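Local coordinates for carbohydrate esterase family 2 (CE2) (Chaetomium olivicolor, PDB 4XVH), which probably removes acetyl groups from xylan and related plant polysaccharides, using an SGNH-type hydrolase domain joined to a beta-sandwich carbohydrate-binding domain, at residues S162-I167 / P182-R187; I210-N215 / V236-D241; T186-N191 / S196-R201; D117-G122 / L254-L259. All blocks are in the same frame, centred on the assembly; numbering follows the deposited sequence.

Contact 1 (S162-I167 / P182-R187); sequences SGKGLI and PQLYTR. With PEU (2,5,8,11,14,17,20,23,26,29,32,35,38,41,44,47,50,53,56,59,62,65,68,71,74,77,80-heptacosaoxadooctacontan-82-ol), chain C.
Leu166 and Pro182 bring the two backbones closest, with their CA atoms 6.8 Å apart, and the separation grows to 9.5 Å between the CA atoms of Lys164 and Leu184; the gap between them is bridged by side chains and by two loop carbonyls. The loop follows strand 155-160 of the parallel sheet in an SGNH-hydrolase fold, and Gly163 stands where relatives carry the glycine of the oxyanion hole. Consistent with that, Gly163 N donates to PEU OAW at 2.9 Å and 141°. The positive phi of Gly163 would press a side chain against the preceding carbonyl.

Lys164 illustrates how the aliphatic part of a lysine can pack while its charge is bound away from it. Its chain bends at chi2 (-62°) and crosses Leu184 at about a right angle, which lays CE 3.6 Å from Leu184 CD1; CG and CD lie slightly farther from the same methyl. The ammonium group passes beyond this patch to the carbonyl of Pro179. Leu166 starts away from the helix, yet with CG anti to its nitrogen (chi1 176°) it returns CD1 to within 4.0 Å of Pro182 CG. The proline ring also rests by the loop backbone, Pro182 CD lying 3.9 Å from Leu166 O. Phe238 and Tyr231 of helix 228-243 close this apolar patch.

In the type I turn from Leu184 to Arg187, Leu184 CD2 sits 3.4 Å above the guanidinium plane of Arg187, toward its rim. In the same turn region Gln183 O accepts two bonds from Thr186, one from N and one, in the carbonyl plane, from OG1 at 2.7 Å.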
# COMPACT_ATOMS: atom_id res chain seq x y z
N SER A 162 -8.10 2.85 -3.55
CA SER A 162 -8.45 4.26 -3.62
C SER A 162 -9.94 4.48 -3.35
O SER A 162 -10.78 3.72 -3.84
CB SER A 162 -8.08 4.84 -4.99
OG SER A 162 -6.66 4.91 -5.05
N GLY A 163 -10.24 5.51 -2.57
CA GLY A 163 -11.61 5.93 -2.32
C GLY A 163 -12.21 5.25 -1.10
O GLY A 163 -13.31 5.61 -0.69
N LYS A 164 -11.48 4.30 -0.52
CA LYS A 164 -12.04 3.50 0.56
C LYS A 164 -11.86 4.16 1.90
O LYS A 164 -10.89 4.87 2.16
CB LYS A 164 -11.42 2.11 0.58
CG LYS A 164 -11.73 1.30 -0.68
CD LYS A 164 -13.24 1.05 -0.83
CE LYS A 164 -13.50 0.01 -1.93
NZ LYS A 164 -14.97 -0.27 -2.07
N GLY A 165 -12.81 3.88 2.79
CA GLY A 165 -12.74 4.41 4.14
C GLY A 165 -12.77 3.34 5.22
O GLY A 165 -12.76 2.14 4.94
N LEU A 166 -12.80 3.80 6.46
CA LEU A 166 -12.96 2.97 7.63
C LEU A 166 -14.44 2.68 7.95
O LEU A 166 -14.81 1.53 8.18
CB LEU A 166 -12.31 3.66 8.82
CG LEU A 166 -12.42 3.01 10.21
CD1 LEU A 166 -11.69 1.64 10.21
CD2 LEU A 166 -11.87 3.94 11.30
N ILE A 167 -15.27 3.72 8.01
CA ILE A 167 -16.70 3.53 8.25
C ILE A 167 -17.54 3.91 7.03
O ILE A 167 -18.63 3.41 6.88
CB ILE A 167 -17.23 4.34 9.47
CG1 ILE A 167 -17.10 5.84 9.25
CG2 ILE A 167 -16.46 3.96 10.71
CD1 ILE A 167 -17.83 6.64 10.31
N PRO A 182 -11.91 -2.55 6.30
CA PRO A 182 -11.79 -3.73 7.17
C PRO A 182 -12.25 -5.02 6.48
O PRO A 182 -11.59 -6.06 6.61
CB PRO A 182 -12.69 -3.38 8.38
CG PRO A 182 -12.52 -1.82 8.47
CD PRO A 182 -12.59 -1.43 6.99
N GLN A 183 -13.35 -4.95 5.75
CA GLN A 183 -13.82 -6.10 5.01
C GLN A 183 -12.80 -6.53 3.95
O GLN A 183 -12.54 -7.72 3.78
CB GLN A 183 -15.18 -5.80 4.34
CG GLN A 183 -15.72 -6.89 3.42
CD GLN A 183 -17.07 -6.48 2.78
OE1 GLN A 183 -17.60 -5.42 3.08
NE2 GLN A 183 -17.61 -7.34 1.90
N LEU A 184 -12.25 -5.56 3.22
CA LEU A 184 -11.30 -5.85 2.17
C LEU A 184 -10.05 -6.50 2.74
O LEU A 184 -9.44 -7.37 2.12
CB LEU A 184 -10.94 -4.56 1.42
CG LEU A 184 -12.17 -4.06 0.61
CD1 LEU A 184 -11.92 -2.73 -0.11
CD2 LEU A 184 -12.70 -5.12 -0.36
N TYR A 185 -9.66 -6.07 3.94
CA TYR A 185 -8.51 -6.66 4.63
C TYR A 185 -8.66 -8.16 4.96
O TYR A 185 -7.66 -8.82 5.30
CB TYR A 185 -8.22 -5.88 5.91
CG TYR A 185 -6.90 -6.20 6.61
CD1 TYR A 185 -5.68 -5.79 6.07
CD2 TYR A 185 -6.90 -6.89 7.81
CE1 TYR A 185 -4.48 -6.06 6.73
CE2 TYR A 185 -5.73 -7.16 8.46
CZ TYR A 185 -4.53 -6.76 7.93
OH TYR A 185 -3.37 -7.04 8.63
N THR A 186 -9.87 -8.71 4.83
CA THR A 186 -10.04 -10.16 5.07
C THR A 186 -9.83 -11.00 3.81
O THR A 186 -9.89 -12.23 3.85
CB THR A 186 -11.45 -10.53 5.60
OG1 THR A 186 -12.43 -10.30 4.59
CG2 THR A 186 -11.81 -9.73 6.86
N ARG A 187 -9.59 -10.33 2.69
CA ARG A 187 -9.53 -11.03 1.40
C ARG A 187 -8.11 -11.35 1.01
O ARG A 187 -7.22 -10.59 1.34
CB ARG A 187 -10.18 -10.16 0.30
CG ARG A 187 -11.66 -9.88 0.52
CD ARG A 187 -12.18 -8.95 -0.57
NE ARG A 187 -13.63 -8.81 -0.48
CZ ARG A 187 -14.36 -8.19 -1.41
NH1 ARG A 187 -13.76 -7.67 -2.48
NH2 ARG A 187 -15.67 -8.10 -1.25
CAA PEU C . -11.28 -3.25 -14.35
OAB PEU C . -11.88 -1.94 -14.37
CAC PEU C . -13.35 -1.97 -14.23
CAD PEU C . -14.19 -0.65 -14.24
OAE PEU C . -14.06 0.12 -15.46
CAF PEU C . -12.71 0.61 -15.71
CAG PEU C . -12.12 1.78 -14.90
OAH PEU C . -12.08 1.67 -13.47
CAI PEU C . -11.33 2.76 -12.88
CAJ PEU C . -11.49 2.85 -11.36
OAK PEU C . -10.68 3.93 -10.82
CAL PEU C . -11.17 4.28 -9.51
CAM PEU C . -10.41 5.42 -8.84
OAN PEU C . -11.23 5.73 -7.70
CAO PEU C . -10.77 6.88 -6.94
CAP PEU C . -12.09 7.21 -6.26
OAQ PEU C . -12.36 8.30 -5.34
CAR PEU C . -12.02 9.66 -5.75
CAS PEU C . -10.56 10.18 -5.71
OAT PEU C . -9.97 10.21 -4.35
CAU PEU C . -9.83 8.93 -3.67
CAV PEU C . -9.23 9.10 -2.26
OAW PEU C . -9.01 7.89 -1.49

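Contact 2 (I210-N215 / V236-D241); sequences INLGTN and VKFVQD. With PEU (2,5,8,11,14,17,20,23,26,29,32,35,38,41,44,47,50,53,56,59,62,65,68,71,74,77,80-heptacosaoxadooctacontan-82-ol), chain C.
Ile210 and Leu212 present their methyl ends to Phe238 and Val239, and these apolar contacts make up the meeting of strand end and helix. The closest pair is Ile210 CD1 with Val239 CG2, at 3.8 Å. The same methyl lies 4.2 Å from Phe238 CD2, while Leu212 CD1 comes to Phe238 CE2, also at 4.2 Å and with the side chains at about a right angle. The ring reaches the strand because CG of Phe238 stands anti to its own nitrogen (chi1 -173°).

Polar interactions are kept to the margins. One turn along the helix, Lys237 NZ bridges to Asp241 OD2 at 3.0 Å and also binds OD1, each oxygen using its syn lone pair, so the ammonium faces the fork of the carboxylate. At the far end of 210-215, Asn215 ND2 donates to PEU OAW (2.9 Å, 155°). Asn215 belongs to the Gly-Thr-Asn-Asp sequence that matches block III of SGNH hydrolases, whose asparagine helps form the oxyanion hole.

The contact thus seats helix 228-243 against central strand 207-211 of the parallel sheet, with Leu253 of strand 250-254 and Leu285 of helix 270-285 packing around Val239.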
# COMPACT_ATOMS: atom_id res chain seq x y z
N ILE A 210 -1.85 2.13 9.77
CA ILE A 210 -3.20 2.37 9.25
C ILE A 210 -3.39 3.84 8.94
O ILE A 210 -3.23 4.66 9.83
CB ILE A 210 -4.28 1.91 10.24
CG1 ILE A 210 -4.11 0.41 10.54
CG2 ILE A 210 -5.67 2.25 9.67
CD1 ILE A 210 -4.92 -0.08 11.70
N ASN A 211 -3.76 4.14 7.70
CA ASN A 211 -4.01 5.51 7.27
C ASN A 211 -5.37 5.62 6.58
O ASN A 211 -5.48 5.45 5.36
CB ASN A 211 -2.88 5.95 6.35
CG ASN A 211 -2.99 7.40 5.89
OD1 ASN A 211 -4.05 8.03 5.96
ND2 ASN A 211 -1.89 7.92 5.37
N LEU A 212 -6.40 5.89 7.36
CA LEU A 212 -7.76 5.94 6.85
C LEU A 212 -8.52 7.10 7.49
O LEU A 212 -8.32 7.40 8.69
CB LEU A 212 -8.50 4.64 7.16
CG LEU A 212 -8.01 3.39 6.43
CD1 LEU A 212 -8.68 2.18 7.10
CD2 LEU A 212 -8.41 3.49 4.95
N GLY A 213 -9.40 7.72 6.71
CA GLY A 213 -10.21 8.82 7.24
C GLY A 213 -10.35 9.94 6.24
O GLY A 213 -11.26 10.75 6.33
N THR A 214 -9.43 10.02 5.27
CA THR A 214 -9.56 11.07 4.26
C THR A 214 -10.93 10.94 3.58
O THR A 214 -11.65 11.93 3.44
CB THR A 214 -8.45 10.99 3.22
OG1 THR A 214 -7.19 11.13 3.88
CG2 THR A 214 -8.62 12.09 2.14
N ASN A 215 -11.31 9.74 3.17
CA ASN A 215 -12.62 9.55 2.55
C ASN A 215 -13.80 9.67 3.53
O ASN A 215 -14.87 10.20 3.17
CB ASN A 215 -12.64 8.20 1.83
CG ASN A 215 -11.64 8.16 0.68
OD1 ASN A 215 -11.70 8.99 -0.21
ND2 ASN A 215 -10.68 7.25 0.74
N VAL A 236 -10.82 1.72 16.87
CA VAL A 236 -10.48 0.81 17.95
C VAL A 236 -10.83 -0.64 17.56
O VAL A 236 -10.00 -1.54 17.66
CB VAL A 236 -11.19 1.21 19.25
CG1 VAL A 236 -11.04 0.13 20.32
CG2 VAL A 236 -10.62 2.55 19.75
N LYS A 237 -12.03 -0.83 17.03
CA LYS A 237 -12.48 -2.17 16.65
C LYS A 237 -11.62 -2.81 15.53
O LYS A 237 -11.33 -4.01 15.57
CB LYS A 237 -13.95 -2.09 16.23
CG LYS A 237 -14.58 -3.42 15.86
CD LYS A 237 -14.57 -4.39 17.05
CE LYS A 237 -15.50 -5.59 16.79
NZ LYS A 237 -15.34 -6.06 15.37
N PHE A 238 -11.22 -2.00 14.55
CA PHE A 238 -10.41 -2.49 13.43
C PHE A 238 -9.05 -3.00 13.96
O PHE A 238 -8.61 -4.09 13.63
CB PHE A 238 -10.21 -1.39 12.37
CG PHE A 238 -9.53 -1.87 11.11
CD1 PHE A 238 -9.63 -3.19 10.70
CD2 PHE A 238 -8.78 -0.99 10.33
CE1 PHE A 238 -8.99 -3.65 9.54
CE2 PHE A 238 -8.15 -1.43 9.17
CZ PHE A 238 -8.26 -2.79 8.78
N VAL A 239 -8.41 -2.21 14.80
CA VAL A 239 -7.18 -2.65 15.42
C VAL A 239 -7.41 -3.91 16.26
O VAL A 239 -6.65 -4.89 16.16
CB VAL A 239 -6.55 -1.53 16.26
CG1 VAL A 239 -5.42 -2.07 17.12
CG2 VAL A 239 -6.03 -0.39 15.31
N GLN A 240 -8.47 -3.93 17.08
CA GLN A 240 -8.73 -5.11 17.88
C GLN A 240 -8.93 -6.32 16.96
O GLN A 240 -8.42 -7.41 17.25
CB GLN A 240 -9.94 -4.88 18.78
CG GLN A 240 -9.64 -3.93 19.93
CD GLN A 240 -10.87 -3.49 20.69
OE1 GLN A 240 -11.99 -3.60 20.20
NE2 GLN A 240 -10.67 -2.99 21.90
N ASP A 241 -9.63 -6.13 15.84
CA ASP A 241 -9.84 -7.23 14.89
C ASP A 241 -8.50 -7.72 14.30
O ASP A 241 -8.29 -8.93 14.15
CB ASP A 241 -10.79 -6.81 13.77
CG ASP A 241 -12.23 -6.67 14.24
OD1 ASP A 241 -12.57 -7.17 15.33
OD2 ASP A 241 -13.02 -6.06 13.51
CAA PEU C . -11.28 -3.25 -14.35
OAB PEU C . -11.88 -1.94 -14.37
CAC PEU C . -13.35 -1.97 -14.23
CAD PEU C . -14.19 -0.65 -14.24
OAE PEU C . -14.06 0.12 -15.46
CAF PEU C . -12.71 0.61 -15.71
CAG PEU C . -12.12 1.78 -14.90
OAH PEU C . -12.08 1.67 -13.47
CAI PEU C . -11.33 2.76 -12.88
CAJ PEU C . -11.49 2.85 -11.36
OAK PEU C . -10.68 3.93 -10.82
CAL PEU C . -11.17 4.28 -9.51
CAM PEU C . -10.41 5.42 -8.84
OAN PEU C . -11.23 5.73 -7.70
CAO PEU C . -10.77 6.88 -6.94
CAP PEU C . -12.09 7.21 -6.26
OAQ PEU C . -12.36 8.30 -5.34
CAR PEU C . -12.02 9.66 -5.75
CAS PEU C . -10.56 10.18 -5.71
OAT PEU C . -9.97 10.21 -4.35
CAU PEU C . -9.83 8.93 -3.67
CAV PEU C . -9.23 9.10 -2.26
OAW PEU C . -9.01 7.89 -1.49

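Contact 3 (T186-N191 / S196-R201); sequences TRYGAN and SYPFPR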
# COMPACT_ATOMS: atom_id res chain seq x y z
N THR A 186 -9.87 -8.71 4.83
CA THR A 186 -10.04 -10.16 5.07
C THR A 186 -9.83 -11.00 3.81
O THR A 186 -9.89 -12.23 3.85
CB THR A 186 -11.45 -10.53 5.60
OG1 THR A 186 -12.43 -10.30 4.59
CG2 THR A 186 -11.81 -9.73 6.86
N ARG A 187 -9.59 -10.33 2.69
CA ARG A 187 -9.53 -11.03 1.40
C ARG A 187 -8.11 -11.35 1.01
O ARG A 187 -7.22 -10.59 1.34
CB ARG A 187 -10.18 -10.16 0.30
CG ARG A 187 -11.66 -9.88 0.52
CD ARG A 187 -12.18 -8.95 -0.57
NE ARG A 187 -13.63 -8.81 -0.48
CZ ARG A 187 -14.36 -8.19 -1.41
NH1 ARG A 187 -13.76 -7.67 -2.48
NH2 ARG A 187 -15.67 -8.10 -1.25
N TYR A 188 -7.88 -12.45 0.29
CA TYR A 188 -6.53 -12.78 -0.16
C TYR A 188 -6.13 -11.78 -1.24
O TYR A 188 -5.39 -10.84 -0.97
CB TYR A 188 -6.40 -14.20 -0.72
CG TYR A 188 -5.07 -14.83 -0.31
CD1 TYR A 188 -5.00 -16.11 0.24
CD2 TYR A 188 -3.91 -14.05 -0.31
CE1 TYR A 188 -3.78 -16.65 0.64
CE2 TYR A 188 -2.70 -14.57 0.10
CZ TYR A 188 -2.64 -15.87 0.57
OH TYR A 188 -1.41 -16.33 0.99
N GLY A 189 -6.61 -12.00 -2.46
CA GLY A 189 -6.49 -10.98 -3.49
C GLY A 189 -7.66 -10.04 -3.32
O GLY A 189 -8.68 -10.43 -2.72
N ALA A 190 -7.54 -8.82 -3.84
CA ALA A 190 -8.55 -7.79 -3.59
C ALA A 190 -9.95 -8.16 -4.01
O ALA A 190 -10.90 -7.67 -3.40
CB ALA A 190 -8.17 -6.49 -4.29
N ASN A 191 -10.12 -8.99 -5.04
CA ASN A 191 -11.47 -9.35 -5.47
C ASN A 191 -11.82 -10.78 -5.09
O ASN A 191 -12.77 -11.31 -5.59
CB ASN A 191 -11.64 -9.19 -6.97
CG ASN A 191 -11.38 -7.78 -7.43
OD1 ASN A 191 -10.59 -7.55 -8.34
ND2 ASN A 191 -12.06 -6.83 -6.83
N SER A 196 -11.15 -14.79 2.68
CA SER A 196 -10.30 -15.75 1.97
C SER A 196 -8.82 -15.65 2.37
O SER A 196 -8.07 -16.55 2.05
CB SER A 196 -10.43 -15.59 0.44
OG SER A 196 -10.10 -14.28 -0.02
N TYR A 197 -8.38 -14.58 3.02
CA TYR A 197 -6.99 -14.58 3.53
C TYR A 197 -6.88 -15.42 4.81
O TYR A 197 -7.52 -15.12 5.80
CB TYR A 197 -6.49 -13.15 3.82
CG TYR A 197 -5.00 -13.08 4.18
CD1 TYR A 197 -4.01 -13.60 3.33
CD2 TYR A 197 -4.59 -12.47 5.36
CE1 TYR A 197 -2.65 -13.52 3.66
CE2 TYR A 197 -3.25 -12.38 5.70
CZ TYR A 197 -2.28 -12.92 4.85
OH TYR A 197 -0.96 -12.84 5.22
N PRO A 198 -6.03 -16.47 4.79
CA PRO A 198 -6.01 -17.35 5.96
C PRO A 198 -5.10 -16.83 7.09
O PRO A 198 -4.99 -17.52 8.10
CB PRO A 198 -5.49 -18.68 5.40
CG PRO A 198 -4.67 -18.33 4.24
CD PRO A 198 -5.18 -16.98 3.70
N PHE A 199 -4.49 -15.66 6.94
CA PHE A 199 -3.54 -15.19 7.96
C PHE A 199 -2.48 -16.28 8.30
O PHE A 199 -2.37 -16.74 9.46
CB PHE A 199 -4.31 -14.73 9.19
CG PHE A 199 -5.04 -13.43 8.94
CD1 PHE A 199 -4.34 -12.22 9.03
CD2 PHE A 199 -6.37 -13.41 8.56
CE1 PHE A 199 -4.97 -11.00 8.76
CE2 PHE A 199 -7.03 -12.19 8.29
CZ PHE A 199 -6.32 -10.98 8.38
N PRO A 200 -1.70 -16.71 7.29
CA PRO A 200 -0.69 -17.74 7.54
C PRO A 200 0.36 -17.21 8.50
O PRO A 200 0.71 -16.02 8.46
CB PRO A 200 -0.08 -18.00 6.16
CG PRO A 200 -0.27 -16.67 5.46
CD PRO A 200 -1.64 -16.24 5.90
N ARG A 201 0.88 -18.10 9.32
CA ARG A 201 1.80 -17.72 10.38
C ARG A 201 3.19 -17.39 9.82
O ARG A 201 4.07 -16.90 10.54
CB ARG A 201 1.87 -18.87 11.41
CG ARG A 201 2.60 -18.51 12.72
CD ARG A 201 2.09 -17.19 13.26
NE ARG A 201 2.71 -16.79 14.52
CZ ARG A 201 3.91 -16.22 14.60
NH1 ARG A 201 4.66 -16.06 13.50
NH2 ARG A 201 4.39 -15.85 15.79
O HOH W 1 -9.46 -13.49 6.19
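Tyr188 and Tyr197 form a T-shaped aromatic pair where the chain doubles back on itself in the long loop between helix 181-184 and strand 207-211. Followed outward, Tyr188 begins with CB 3.8 Å from Ser196 OG. From CG the ring divides its contacts: CD1 and CE1 lie along the proline, CE1 reaching Pro198 CD at 3.4 Å, whereas CD2 and CE2 run beneath Tyr197, with CE2 3.6 Å from Tyr197 CD1. That CD1 atom stands over the centre of the Tyr188 ring; the centroids are 5.0 Å apart and the planes meet at 81°. CZ stays under the same edge, and at the tip OH lies 4.1 Å from Tyr197 CE1. Tyr197 in turn directs CD2 over the centre of the Phe199 ring, so two opposite edges of Tyr197 meet two ring faces, CD1 that of Tyr188 and CD2 that of Phe199.

Two direct hydrogen bonds join the segments. Tyr188 N donates nearly straight to Ser196 OG (2.9 Å, 167°), a hydroxyl also bonded to Ala193 O, and Tyr197 N donates to Thr186 O (2.9 Å, 166°). A water adds a second link, donating to both Thr186 O and Tyr197 O. With a serine at Tyr188, the Tyr197 edge would probably lose the ring face it points at and Pro198 CD its aromatic neighbour, opening a gap beside both.

Arg7 makes a cation-pi contact with Tyr197, and Trp17 binds Tyr188 O, both from the N-terminal beta-sandwich region. The chemistry therefore implies a short loop closure fixed by one backbone bond and one bond from backbone to serine hydroxyl, on which aromatic rings build a surface shared with the neighbouring domain.

Contact 4 (D117-G122 / L254-L259); sequences DSITVG and LNSPML. With PEU (2,5,8,11,14,17,20,23,26,29,32,35,38,41,44,47,50,53,56,59,62,65,68,71,74,77,80-heptacosaoxadooctacontan-82-ol), chain C.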
# COMPACT_ATOMS: atom_id res chain seq x y z
N ASP A 117 -5.92 4.01 1.95
CA ASP A 117 -6.69 4.37 0.77
C ASP A 117 -5.76 4.80 -0.37
O ASP A 117 -4.66 4.29 -0.50
CB ASP A 117 -7.67 5.49 1.12
CG ASP A 117 -6.99 6.69 1.79
OD1 ASP A 117 -5.80 6.97 1.52
OD2 ASP A 117 -7.65 7.36 2.61
N SER A 118 -6.20 5.77 -1.16
CA SER A 118 -5.43 6.19 -2.33
C SER A 118 -4.03 6.70 -1.93
O SER A 118 -3.06 6.59 -2.69
CB SER A 118 -6.22 7.28 -3.07
OG SER A 118 -6.28 8.44 -2.26
N ILE A 119 -3.92 7.29 -0.74
CA ILE A 119 -2.63 7.82 -0.29
C ILE A 119 -1.63 6.66 -0.08
O ILE A 119 -0.42 6.75 -0.42
CB ILE A 119 -2.81 8.64 1.00
CG1 ILE A 119 -3.80 9.79 0.72
CG2 ILE A 119 -1.45 9.17 1.52
CD1 ILE A 119 -4.25 10.52 2.00
N THR A 120 -2.15 5.56 0.44
CA THR A 120 -1.33 4.38 0.70
C THR A 120 -1.07 3.60 -0.58
O THR A 120 -0.00 2.99 -0.74
CB THR A 120 -2.01 3.53 1.78
OG1 THR A 120 -2.09 4.34 2.96
CG2 THR A 120 -1.29 2.25 2.06
N VAL A 121 -2.02 3.64 -1.50
CA VAL A 121 -1.79 3.09 -2.83
C VAL A 121 -0.62 3.80 -3.51
O VAL A 121 0.28 3.15 -4.06
CB VAL A 121 -3.02 3.26 -3.75
CG1 VAL A 121 -2.63 2.96 -5.21
CG2 VAL A 121 -4.17 2.35 -3.28
N GLY A 122 -0.63 5.13 -3.45
CA GLY A 122 0.25 5.92 -4.29
C GLY A 122 -0.45 6.51 -5.50
O GLY A 122 0.17 6.74 -6.52
N LEU A 254 -2.24 7.04 11.47
CA LEU A 254 -1.86 8.34 10.90
C LEU A 254 -3.07 9.20 10.57
O LEU A 254 -4.10 8.69 10.14
CB LEU A 254 -1.05 8.16 9.61
CG LEU A 254 0.43 7.80 9.66
CD1 LEU A 254 0.67 6.38 10.19
CD2 LEU A 254 1.06 7.98 8.23
N ASN A 255 -2.93 10.50 10.74
CA ASN A 255 -3.92 11.40 10.23
C ASN A 255 -3.55 11.76 8.77
O ASN A 255 -2.52 11.32 8.23
CB ASN A 255 -4.03 12.64 11.13
CG ASN A 255 -2.71 13.33 11.33
OD1 ASN A 255 -1.75 13.00 10.66
ND2 ASN A 255 -2.66 14.29 12.26
N SER A 256 -4.38 12.57 8.15
CA SER A 256 -4.33 12.73 6.70
C SER A 256 -3.63 13.99 6.23
O SER A 256 -4.01 15.10 6.62
CB SER A 256 -5.74 12.74 6.14
OG SER A 256 -5.69 13.07 4.78
N PRO A 257 -2.64 13.85 5.33
CA PRO A 257 -1.99 15.00 4.70
C PRO A 257 -2.94 15.76 3.76
O PRO A 257 -2.63 16.89 3.36
CB PRO A 257 -0.84 14.36 3.90
CG PRO A 257 -1.41 13.01 3.49
CD PRO A 257 -2.16 12.57 4.76
N MET A 258 -4.08 15.15 3.40
CA MET A 258 -5.06 15.81 2.53
C MET A 258 -6.18 16.51 3.29
O MET A 258 -6.92 17.27 2.67
CB MET A 258 -5.67 14.79 1.55
CG MET A 258 -4.64 14.25 0.57
SD MET A 258 -5.21 12.97 -0.60
CE MET A 258 -6.30 13.97 -1.66
N LEU A 259 -6.34 16.26 4.59
CA LEU A 259 -7.36 17.01 5.34
C LEU A 259 -6.74 18.26 5.93
O LEU A 259 -5.55 18.27 6.26
CB LEU A 259 -7.97 16.15 6.45
CG LEU A 259 -8.72 14.92 5.96
CD1 LEU A 259 -9.31 14.15 7.14
CD2 LEU A 259 -9.82 15.33 4.98
CAA PEU C . -11.28 -3.25 -14.35
OAB PEU C . -11.88 -1.94 -14.37
CAC PEU C . -13.35 -1.97 -14.23
CAD PEU C . -14.19 -0.65 -14.24
OAE PEU C . -14.06 0.12 -15.46
CAF PEU C . -12.71 0.61 -15.71
CAG PEU C . -12.12 1.78 -14.90
OAH PEU C . -12.08 1.67 -13.47
CAI PEU C . -11.33 2.76 -12.88
CAJ PEU C . -11.49 2.85 -11.36
OAK PEU C . -10.68 3.93 -10.82
CAL PEU C . -11.17 4.28 -9.51
CAM PEU C . -10.41 5.42 -8.84
OAN PEU C . -11.23 5.73 -7.70
CAO PEU C . -10.77 6.88 -6.94
CAP PEU C . -12.09 7.21 -6.26
OAQ PEU C . -12.36 8.30 -5.34
CAR PEU C . -12.02 9.66 -5.75
CAS PEU C . -10.56 10.18 -5.71
OAT PEU C . -9.97 10.21 -4.35
CAU PEU C . -9.83 8.93 -3.67
CAV PEU C . -9.23 9.10 -2.26
OAW PEU C . -9.01 7.89 -1.49
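Ile119, whose side chain packs on Pro257 and Met258, is held at its backbone by a flat group, the carboxylate of Asp117. OD1 of that carboxylate accepts from Ile119 N on the anti side, 26° out of the plane, at 3.0 Å and 154°. Asp117 is thereby the N-cap of helix 118-121, and its chi1 of 52° swings CG inward over the backbone, which turns the oxygen back toward the helix.

The Ile119 side chain carries the contact itself. Ile119 and Met258 run antiparallel alongside one another, CD1 and CG1 of the isoleucine both lying 3.7 Å from Met258 SD. Ile119 CD1 also meets the apolar ring of Pro257, 4.0 Å from its CD, and approaches Ser256 OG. That hydroxyl accepts from Met258 N at 3.0 Å, an ST turn, and is bonded to Thr214 OG1, which fixes the loop against which the isoleucine packs.

The Gly-Asp-Ser sequence ending at Ser118 matches the first conserved block of GDSL hydrolases, where the serine is the nucleophile; here Ser118 OG is bonded to His306 NE2 and lies 2.9 Å from PEU OAW. Replacing Asp117 by an alanine would probably leave Ile119 N without its cap and let the first helical turn, with Ser118, shift.

Joined to an N-cap in one segment and an ST turn in the other, the contact between them is mainly apolar and sulfur packing at Ile119, next to the serine that borders the ligand.

How the contacts relate
Contact 4 spans the longest stretch of chain and encloses the others: contact 1 closes before contact 2 opens, and contact 3 begins on residues 186-187, where contact 1 ends. Contacts 1, 2 and 4 lie with centres 9 to 14 Å apart and all touch the bound polyether, gathering strand ends, the loops and short helices after them, and helix 228-243. Lys164 O with Asn215 ND2, and Thr214 OG1 with Ser256 OG, probably join them by hydrogen bonds. Contact 3 adjoins contact 1, 13 Å between centres, but its centre is about 23 Å from that of contact 4. Three contacts thus frame the probable active site of the esterase domain, while contact 3 faces the N-terminal beta-sandwich.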